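Local coordinates for superoxide dismutase [Cu-Zn] (Bacteroidetes bacterium GWA2_30_7, PDB 7B4O), which catalyses the conversion of superoxide to oxygen and hydrogen peroxide in its copper-zinc form, and here holds zinc in both the copper and the zinc positions of its active site, at residues G23-T28 and V34-D39; G88-I93 and R121-H126. All blocks are in the same frame, centred on the assembly; numbering follows the deposited sequence.

Contact 1 (G23-T28 and V34-D39); sequences GVITFT and VKVVAD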
loop_
_atom_site.group_PDB
_atom_site.type_symbol
_atom_site.label_atom_id
_atom_site.label_comp_id
_atom_site.label_asym_id
_atom_site.label_seq_id
_atom_site.Cartn_x
_atom_site.Cartn_y
_atom_site.Cartn_z
ATOM N N GLY A 23 -8.498 -0.374 9.814
ATOM C CA GLY A 23 -9.183 -1.588 9.369
ATOM C C GLY A 23 -8.507 -2.229 8.191
ATOM O O GLY A 23 -7.414 -1.774 7.771
ATOM N N VAL A 24 -9.156 -3.261 7.692
ATOM C CA VAL A 24 -8.625 -4.090 6.581
ATOM C C VAL A 24 -9.729 -4.250 5.545
ATOM O O VAL A 24 -10.893 -4.532 5.915
ATOM C CB VAL A 24 -8.102 -5.451 7.077
ATOM C CG1 VAL A 24 -7.543 -6.279 5.932
ATOM C CG2 VAL A 24 -7.074 -5.296 8.187
ATOM N N ILE A 25 -9.336 -4.094 4.290
ATOM C CA ILE A 25 -10.215 -4.320 3.119
ATOM C C ILE A 25 -9.558 -5.396 2.260
ATOM O O ILE A 25 -8.359 -5.288 2.000
ATOM C CB ILE A 25 -10.436 -3.012 2.340
ATOM C CG1 ILE A 25 -10.958 -1.903 3.253
ATOM C CG2 ILE A 25 -11.356 -3.259 1.153
ATOM C CD1 ILE A 25 -10.455 -0.554 2.885
ATOM N N THR A 26 -10.324 -6.402 1.872
ATOM C CA THR A 26 -9.847 -7.441 0.938
ATOM C C THR A 26 -10.707 -7.414 -0.318
ATOM O O THR A 26 -11.913 -7.114 -0.248
ATOM C CB THR A 26 -9.816 -8.826 1.578
ATOM O OG1 THR A 26 -11.159 -9.228 1.828
ATOM C CG2 THR A 26 -8.978 -8.846 2.834
ATOM N N PHE A 27 -10.059 -7.750 -1.421
ATOM C CA PHE A 27 -10.671 -7.871 -2.757
ATOM C C PHE A 27 -10.343 -9.276 -3.238
ATOM O O PHE A 27 -9.153 -9.570 -3.364
ATOM C CB PHE A 27 -10.103 -6.809 -3.697
ATOM C CG PHE A 27 -10.219 -5.391 -3.204
ATOM C CD1 PHE A 27 -9.248 -4.831 -2.388
ATOM C CD2 PHE A 27 -11.281 -4.597 -3.603
ATOM C CE1 PHE A 27 -9.370 -3.524 -1.946
ATOM C CE2 PHE A 27 -11.379 -3.280 -3.190
ATOM C CZ PHE A 27 -10.423 -2.739 -2.368
ATOM N N THR A 28 -11.351 -10.102 -3.502
ATOM C CA THR A 28 -11.130 -11.511 -3.907
ATOM C C THR A 28 -11.879 -11.762 -5.218
ATOM O O THR A 28 -13.085 -11.468 -5.269
ATOM C CB THR A 28 -11.534 -12.463 -2.778
ATOM O OG1 THR A 28 -10.842 -12.052 -1.595
ATOM C CG2 THR A 28 -11.201 -13.903 -3.097
ATOM N N VAL A 34 -15.584 -9.241 -8.355
ATOM C CA VAL A 34 -14.615 -9.125 -7.229
ATOM C C VAL A 34 -15.403 -8.880 -5.942
ATOM O O VAL A 34 -16.166 -7.911 -5.877
ATOM C CB VAL A 34 -13.551 -8.044 -7.483
ATOM C CG1 VAL A 34 -12.736 -7.742 -6.222
ATOM C CG2 VAL A 34 -12.651 -8.443 -8.640
ATOM N N LYS A 35 -15.227 -9.763 -4.968
ATOM C CA LYS A 35 -15.846 -9.618 -3.636
ATOM C C LYS A 35 -15.026 -8.614 -2.827
ATOM O O LYS A 35 -13.824 -8.871 -2.561
ATOM C CB LYS A 35 -15.934 -10.967 -2.920
ATOM C CG LYS A 35 -16.617 -10.911 -1.562
ATOM C CD LYS A 35 -16.596 -12.248 -0.870
ATOM C CE LYS A 35 -17.287 -12.244 0.469
ATOM N NZ LYS A 35 -17.376 -13.616 1.014
ATOM N N VAL A 36 -15.667 -7.521 -2.449
ATOM C CA VAL A 36 -15.075 -6.470 -1.575
ATOM C C VAL A 36 -15.556 -6.752 -0.161
ATOM O O VAL A 36 -16.774 -6.852 0.030
ATOM C CB VAL A 36 -15.487 -5.063 -2.035
ATOM C CG1 VAL A 36 -14.869 -3.983 -1.165
ATOM C CG2 VAL A 36 -15.135 -4.870 -3.503
ATOM N N VAL A 37 -14.622 -6.930 0.767
ATOM C CA VAL A 37 -14.942 -7.129 2.204
ATOM C C VAL A 37 -14.146 -6.108 3.005
ATOM O O VAL A 37 -12.910 -6.143 2.959
ATOM C CB VAL A 37 -14.637 -8.556 2.689
ATOM C CG1 VAL A 37 -14.954 -8.691 4.176
ATOM C CG2 VAL A 37 -15.395 -9.587 1.886
ATOM N N ALA A 38 -14.842 -5.256 3.746
ATOM C CA ALA A 38 -14.218 -4.206 4.571
ATOM C C ALA A 38 -14.633 -4.421 6.018
ATOM O O ALA A 38 -15.824 -4.650 6.286
ATOM C CB ALA A 38 -14.605 -2.839 4.092
ATOM N N ASP A 39 -13.651 -4.343 6.912
ATOM C CA ASP A 39 -13.868 -4.408 8.373
ATOM C C ASP A 39 -13.071 -3.270 8.989
ATOM O O ASP A 39 -11.831 -3.392 9.064
ATOM C CB ASP A 39 -13.478 -5.770 8.924
ATOM C CG ASP A 39 -14.444 -6.833 8.455
ATOM O OD1 ASP A 39 -15.598 -6.822 8.933
ATOM O OD2 ASP A 39 -14.051 -7.609 7.582
HETATM O O HOH W 1 -11.584 -7.383 6.310
HETATM O O HOH W 2 -12.667 -10.279 -0.347
#
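Phe27 and Val36 lie side by side on the inward face of this antiparallel hairpin, and Val36 CG2 meets the ring obliquely, 3.9 Å from Phe27 CD2. Val34 supplies the next bump: its CG1 lies at the ring edge, near the ring plane, and presses on Phe27 CB at 3.8 Å; chi1 of 169° sets this methyl anti to the backbone N, which leaves it against the phenylalanine. Further along, small Ala38 makes a low spot that the larger Ile25 fills, Ile25 CG1 resting 3.9 Å from Ala38 CB. On the other face, Thr26 and Val37 run alongside each other, with Thr26 OG1 3.6 Å from Val37 CB. Water bridges the dips between the outer side chains, one molecule linking Thr26 OG1, Thr28 OG1 and Lys35 O, another joining Val24 O to Asp39 OD2. Six backbone hydrogen bonds, paired at Val24-Asp39, Thr26-Val37 and Thr28-Lys35, hold the register. Strand 22-30 is bonded on its other flank to strand 8-15, and strand 33-41 to strand 101-107; inward, Phe50 of strand 46-53 packs on Ile25 and Ala38, while Ile110 and Phe112 cover Phe27.

Contact 2 (G88-I93 and R121-H126); sequences GDLGNI and RSMIVH. With ZN (zinc ion), chain F; ZN (zinc ion), chain E.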
loop_
_atom_site.group_PDB
_atom_site.type_symbol
_atom_site.label_atom_id
_atom_site.label_comp_id
_atom_site.label_asym_id
_atom_site.label_seq_id
_atom_site.Cartn_x
_atom_site.Cartn_y
_atom_site.Cartn_z
ATOM N N GLY A 88 -13.286 3.715 -9.117
ATOM C CA GLY A 88 -13.082 3.837 -7.658
ATOM C C GLY A 88 -14.354 4.068 -6.855
ATOM O O GLY A 88 -14.238 4.255 -5.625
ATOM N N ASP A 89 -15.535 4.117 -7.470
ATOM C CA ASP A 89 -16.791 4.469 -6.760
ATOM C C ASP A 89 -17.382 3.247 -6.068
ATOM O O ASP A 89 -18.243 2.575 -6.644
ATOM C CB ASP A 89 -17.786 5.137 -7.711
ATOM C CG ASP A 89 -17.342 6.520 -8.135
ATOM O OD1 ASP A 89 -16.399 7.079 -7.492
ATOM O OD2 ASP A 89 -17.938 7.037 -9.109
ATOM N N LEU A 90 -16.919 2.964 -4.840
ATOM C CA LEU A 90 -17.379 1.788 -4.067
ATOM C C LEU A 90 -18.460 2.210 -3.056
ATOM O O LEU A 90 -18.794 1.389 -2.210
ATOM C CB LEU A 90 -16.193 1.117 -3.365
ATOM C CG LEU A 90 -14.946 0.858 -4.209
ATOM C CD1 LEU A 90 -13.996 -0.062 -3.463
ATOM C CD2 LEU A 90 -15.253 0.262 -5.580
ATOM N N GLY A 91 -19.040 3.405 -3.209
ATOM C CA GLY A 91 -20.241 3.839 -2.476
ATOM C C GLY A 91 -19.934 4.269 -1.050
ATOM O O GLY A 91 -19.037 5.111 -0.858
ATOM N N ASN A 92 -20.682 3.725 -0.096
ATOM C CA ASN A 92 -20.580 4.096 1.334
ATOM C C ASN A 92 -20.348 2.841 2.164
ATOM O O ASN A 92 -20.863 1.758 1.811
ATOM C CB ASN A 92 -21.820 4.823 1.843
ATOM C CG ASN A 92 -21.925 6.205 1.242
ATOM O OD1 ASN A 92 -21.152 7.089 1.601
ATOM N ND2 ASN A 92 -22.844 6.389 0.312
ATOM N N ILE A 93 -19.652 3.030 3.275
ATOM C CA ILE A 93 -19.599 2.021 4.356
ATOM C C ILE A 93 -20.320 2.619 5.568
ATOM O O ILE A 93 -20.169 3.821 5.828
ATOM C CB ILE A 93 -18.154 1.582 4.642
ATOM C CG1 ILE A 93 -18.149 0.389 5.595
ATOM C CG2 ILE A 93 -17.294 2.731 5.130
ATOM C CD1 ILE A 93 -16.820 -0.310 5.714
ATOM N N ARG A 121 -3.188 1.468 -6.082
ATOM C CA ARG A 121 -4.059 2.639 -5.865
ATOM C C ARG A 121 -4.330 2.738 -4.361
ATOM O O ARG A 121 -3.863 1.869 -3.602
ATOM C CB ARG A 121 -5.345 2.522 -6.692
ATOM C CG ARG A 121 -5.104 2.255 -8.171
ATOM C CD ARG A 121 -4.379 3.379 -8.864
ATOM N NE ARG A 121 -4.014 3.015 -10.229
ATOM C CZ ARG A 121 -3.505 3.846 -11.126
ATOM N NH1 ARG A 121 -3.323 5.121 -10.834
ATOM N NH2 ARG A 121 -3.187 3.390 -12.327
ATOM N N SER A 122 -5.057 3.750 -3.931
ATOM C CA SER A 122 -5.380 3.951 -2.507
ATOM C C SER A 122 -6.858 3.687 -2.242
ATOM O O SER A 122 -7.695 3.924 -3.101
ATOM C CB SER A 122 -5.007 5.328 -2.057
ATOM O OG SER A 122 -5.562 6.309 -2.921
ATOM N N MET A 123 -7.152 3.270 -1.020
ATOM C CA MET A 123 -8.503 3.370 -0.440
ATOM C C MET A 123 -8.532 4.641 0.396
ATOM O O MET A 123 -7.576 4.884 1.169
ATOM C CB MET A 123 -8.853 2.154 0.420
ATOM C CG MET A 123 -9.122 0.876 -0.373
ATOM S SD MET A 123 -10.531 1.054 -1.492
ATOM C CE MET A 123 -11.792 1.660 -0.379
ATOM N N ILE A 124 -9.584 5.423 0.234
ATOM C CA ILE A 124 -9.879 6.603 1.081
ATOM C C ILE A 124 -11.251 6.381 1.698
ATOM O O ILE A 124 -12.194 6.057 0.987
ATOM C CB ILE A 124 -9.814 7.914 0.280
ATOM C CG1 ILE A 124 -8.397 8.235 -0.187
ATOM C CG2 ILE A 124 -10.392 9.057 1.099
ATOM C CD1 ILE A 124 -7.426 8.589 0.955
ATOM N N VAL A 125 -11.330 6.559 3.017
ATOM C CA VAL A 125 -12.625 6.621 3.731
ATOM C C VAL A 125 -12.863 8.086 4.071
ATOM O O VAL A 125 -11.930 8.771 4.492
ATOM C CB VAL A 125 -12.653 5.700 4.961
ATOM C CG1 VAL A 125 -14.006 5.750 5.650
ATOM C CG2 VAL A 125 -12.276 4.277 4.581
ATOM N N HIS A 126 -14.082 8.548 3.848
ATOM C CA HIS A 126 -14.460 9.966 4.020
ATOM C C HIS A 126 -15.225 10.191 5.323
ATOM O O HIS A 126 -15.805 9.260 5.886
ATOM C CB HIS A 126 -15.259 10.444 2.811
ATOM C CG HIS A 126 -14.441 10.611 1.574
ATOM N ND1 HIS A 126 -13.746 11.766 1.316
ATOM C CD2 HIS A 126 -14.221 9.784 0.513
ATOM C CE1 HIS A 126 -13.117 11.642 0.149
ATOM N NE2 HIS A 126 -13.399 10.440 -0.373
HETATM ZN ZN ZN F . -16.103 8.919 -7.959
HETATM ZN ZN ZN E . -13.113 9.869 -2.212
#
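His126 NE2 binds one zinc ion at 1.9 Å, and Asp89 OD1 binds a second, also at 1.9 Å. The first ion is held in addition by His51 ND1 and His53 NE2, the second by ND1 of His69, His77 and His86; His69 also belongs to the first ion's site and so lies between the two. The Asp89 carboxylate is bound through one oxygen: its OD2 stays 2.9 Å from the ion and accepts a hydrogen bond from Gly78 N, which helps fix the rotation of the group. A similar second-shell bond, between ND1 and Gly141 O, steadies the His126 ring, and Ile124 CG2 lies 3.6 Å above one face of that ring, offset toward its rim. Asp89 also centres an inverse gamma turn, closed by a weak bond from Leu90 N to Gly88 O.

Between the two segments the contact is apolar. Leu90 and Met123 cross at about a right angle, and Leu90 CD1 touches Met123 SD at 4.1 Å. Met123 bends at chi2 (-61°) and chi3 (-52°), which brings its sulfur and CE over to the leucine methyl. At the other end Ile93 CG2 makes a looser contact with Val125 CG1, at 4.5 Å. No hydrogen bond joins the segments, because strand 46-53 lies between them in the sheet; its Phe50 packs on Leu90 and its Ile52 on Met123. His126 closes strand 122-126. These residues belong to the interior of the Greek-key beta barrel of copper-zinc superoxide dismutases, beside its paired metal sites, which share a histidine (His69 here).

Overall arrangement
Contacts 1 and 2, whose centres are about 11 Å apart, face each other across the barrel interior and pack directly. Ala38 CB reaches Ile93 CD1 at 3.7 Å, Ile25 CD1 meets Met123 CG at 3.8 Å, and Phe27 CZ lies 3.9 Å from Met123 SD. The hydrophobic inner face of the hairpin 23-28/34-39 thus backs the strands that carry His126 and Asp89, whose zinc ions are 6.6 Å apart (ZN of chain E to ZN of chain F). Contact 1 supplies no ligand to that pair. Its outer face instead adjoins a separate zinc site at His102 and Glu104: Asp39 OD1 is hydrogen-bonded to His102 ND1, and the Val37 side chain is about 6 Å from a bound zinc.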